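Local coordinates for Lic12234 (PDB 4TZH), which is a leucine-rich repeat protein of unknown function from the pathogen Leptospira interrogans, considered a possible virulence factor, at residues Tyr116-Gln121 against Ser137-Ser142. Numbering follows the deposited sequence.
Sequences YLNNNQ and SLSLSS
Tyr116 pairs with Ser139 in a parallel bridge, their CA atoms 4.9 Å apart, and 116-121 then keeps in step beside 137-142 as both segments leave the sheet. Leu117 N donates to Ser139 O at 2.8 Å, and Asn119 N to Ser141 O at 3.0 Å; a weak bond from Asn120 N to Ser142 O follows. Asn119 and Ser142, neighbours in adjacent coils, both adopt left-handed backbone angles. These are equivalent positions of successive leucine-rich repeats, LxLxxNxL in sequence, stacked one coil apart in the solenoid. Leu117 and Leu140 lie side by side and point the same way into the core, with Leu117 CD1 3.7 Å from Leu140 CD2. Asn120 belongs to the asparagine ladder: its ND2 reaches back to Leu117 O in a nearly straight bond (172°), the acceptor lying in the amide plane, while Asn143 of the next coil donates to the same carbonyl. On the sheet face carrying Tyr116 and Ser139, the concave side in this fold, Ser139 CB meets the Tyr116 ring obliquely, 3.6 Å from CD1; the ring also meets that of Phe93, their planes nearly parallel. In the conformers given here, one of two for each residue, Asn118 ND2 lies 2.8 Å from Ser141 OG. One water donates to Asn119 OD1 and Ser142 OG and also bonds Ser141 OG in this conformer; Ser142 OG is hydrogen-bonded to Asp165 as well.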
loop_
_atom_site.group_PDB
_atom_site.type_symbol
_atom_site.label_atom_id
_atom_site.label_comp_id
_atom_site.label_asym_id
_atom_site.label_seq_id
_atom_site.Cartn_x
_atom_site.Cartn_y
_atom_site.Cartn_z
ATOM N N TYR A 116 3.291 3.566 1.731
ATOM C CA TYR A 116 3.009 4.999 1.798
ATOM C C TYR A 116 1.526 5.212 1.964
ATOM O O TYR A 116 0.731 4.802 1.102
ATOM C CB TYR A 116 3.435 5.683 0.494
ATOM C CG TYR A 116 4.894 6.035 0.424
ATOM C CD1 TYR A 116 5.385 7.187 1.038
ATOM C CD2 TYR A 116 5.789 5.227 -0.256
ATOM C CE1 TYR A 116 6.739 7.522 0.971
ATOM C CE2 TYR A 116 7.139 5.585 -0.375
ATOM C CZ TYR A 116 7.609 6.699 0.281
ATOM O OH TYR A 116 8.931 7.049 0.139
ATOM N N LEU A 117 1.141 5.816 3.069
ATOM C CA LEU A 117 -0.265 6.053 3.403
ATOM C C LEU A 117 -0.487 7.536 3.633
ATOM O O LEU A 117 -1.551 7.876 4.190
ATOM C CB LEU A 117 -0.666 5.245 4.638
ATOM C CG LEU A 117 -0.827 3.756 4.395
ATOM C CD1 LEU A 117 -0.756 2.982 5.691
ATOM C CD2 LEU A 117 -2.181 3.463 3.681
ATOM N N ASN A 118 0.430 8.395 3.168
ATOM C CA ASN A 118 0.301 9.849 3.378
ATOM C C ASN A 118 -1.028 10.350 2.824
ATOM O O ASN A 118 -1.517 9.827 1.830
ATOM C CB ASN A 118 1.381 10.622 2.632
ATOM C CG ASN A 118 2.751 10.009 2.670
ATOM O OD1 ASN A 118 2.943 8.822 2.344
ATOM N ND2 ASN A 118 3.740 10.868 2.887
ATOM N N ASN A 119 -1.566 11.421 3.417
ATOM C CA ASN A 119 -2.769 12.054 2.887
ATOM C C ASN A 119 -3.951 11.127 2.728
ATOM O O ASN A 119 -4.528 11.001 1.634
ATOM C CB ASN A 119 -2.440 12.779 1.560
ATOM C CG ASN A 119 -1.360 13.812 1.705
ATOM O OD1 ASN A 119 -0.235 13.632 1.245
ATOM N ND2 ASN A 119 -1.673 14.891 2.383
ATOM N N ASN A 120 -4.326 10.503 3.832
ATOM C CA ASN A 120 -5.535 9.692 3.982
ATOM C C ASN A 120 -6.222 10.214 5.247
ATOM O O ASN A 120 -5.872 11.310 5.730
ATOM C CB ASN A 120 -5.228 8.193 4.036
ATOM C CG ASN A 120 -5.052 7.637 2.649
ATOM O OD1 ASN A 120 -6.047 7.387 1.955
ATOM N ND2 ASN A 120 -3.816 7.420 2.231
ATOM N N GLN A 121 -7.263 9.525 5.726
ATOM C CA GLN A 121 -7.938 10.023 6.915
ATOM C C GLN A 121 -7.901 8.961 8.018
ATOM O O GLN A 121 -8.875 8.760 8.758
ATOM C CB GLN A 121 -9.377 10.439 6.525
ATOM C CG GLN A 121 -9.416 11.496 5.410
ATOM C CD GLN A 121 -9.351 10.841 4.051
ATOM O OE1 GLN A 121 -9.956 9.790 3.834
ATOM N NE2 GLN A 121 -8.552 11.392 3.132
ATOM N N SER A 137 9.899 1.017 5.710
ATOM C CA SER A 137 9.480 2.410 5.750
ATOM C C SER A 137 7.958 2.479 5.790
ATOM O O SER A 137 7.286 1.830 4.980
ATOM C CB SER A 137 9.996 3.131 4.503
ATOM O OG SER A 137 9.596 4.494 4.566
ATOM N N LEU A 138 7.426 3.235 6.760
ATOM C CA LEU A 138 5.985 3.397 6.915
ATOM C C LEU A 138 5.706 4.885 6.999
ATOM O O LEU A 138 6.154 5.520 7.967
ATOM C CB LEU A 138 5.482 2.665 8.148
ATOM C CG LEU A 138 4.009 2.801 8.508
ATOM C CD1 LEU A 138 3.092 2.385 7.341
ATOM C CD2 LEU A 138 3.677 1.984 9.754
ATOM N N SER A 139 4.967 5.425 6.019
ATOM C CA SER A 139 4.682 6.842 5.984
ATOM C C SER A 139 3.220 7.088 6.218
ATOM O O SER A 139 2.393 6.554 5.468
ATOM C CB SER A 139 5.127 7.402 4.655
ATOM O OG SER A 139 5.071 8.809 4.781
ATOM N N LEU A 140 2.903 7.814 7.276
ATOM C CA LEU A 140 1.526 8.096 7.700
ATOM C C LEU A 140 1.331 9.605 7.820
ATOM O O LEU A 140 0.427 10.030 8.549
ATOM C CB LEU A 140 1.266 7.426 9.074
ATOM C CG LEU A 140 1.208 5.897 9.007
ATOM C CD1 LEU A 140 1.465 5.289 10.365
ATOM C CD2 LEU A 140 -0.128 5.432 8.418
ATOM N N SER A 141 2.116 10.399 7.102
ATOM C CA SER A 141 1.966 11.829 7.284
ATOM C C SER A 141 0.627 12.321 6.798
ATOM O O SER A 141 0.022 11.716 5.905
ATOM C CB SER A 141 3.082 12.604 6.607
ATOM O OG SER A 141 3.158 12.283 5.228
ATOM N N SER A 142 0.134 13.407 7.402
ATOM C CA SER A 142 -1.149 13.974 6.999
ATOM C C SER A 142 -2.287 12.987 7.017
ATOM O O SER A 142 -2.957 12.769 6.009
ATOM C CB SER A 142 -1.037 14.658 5.640
ATOM O OG SER A 142 -0.070 15.693 5.691
HETATM O O HOH W 1 1.828 14.287 3.648
#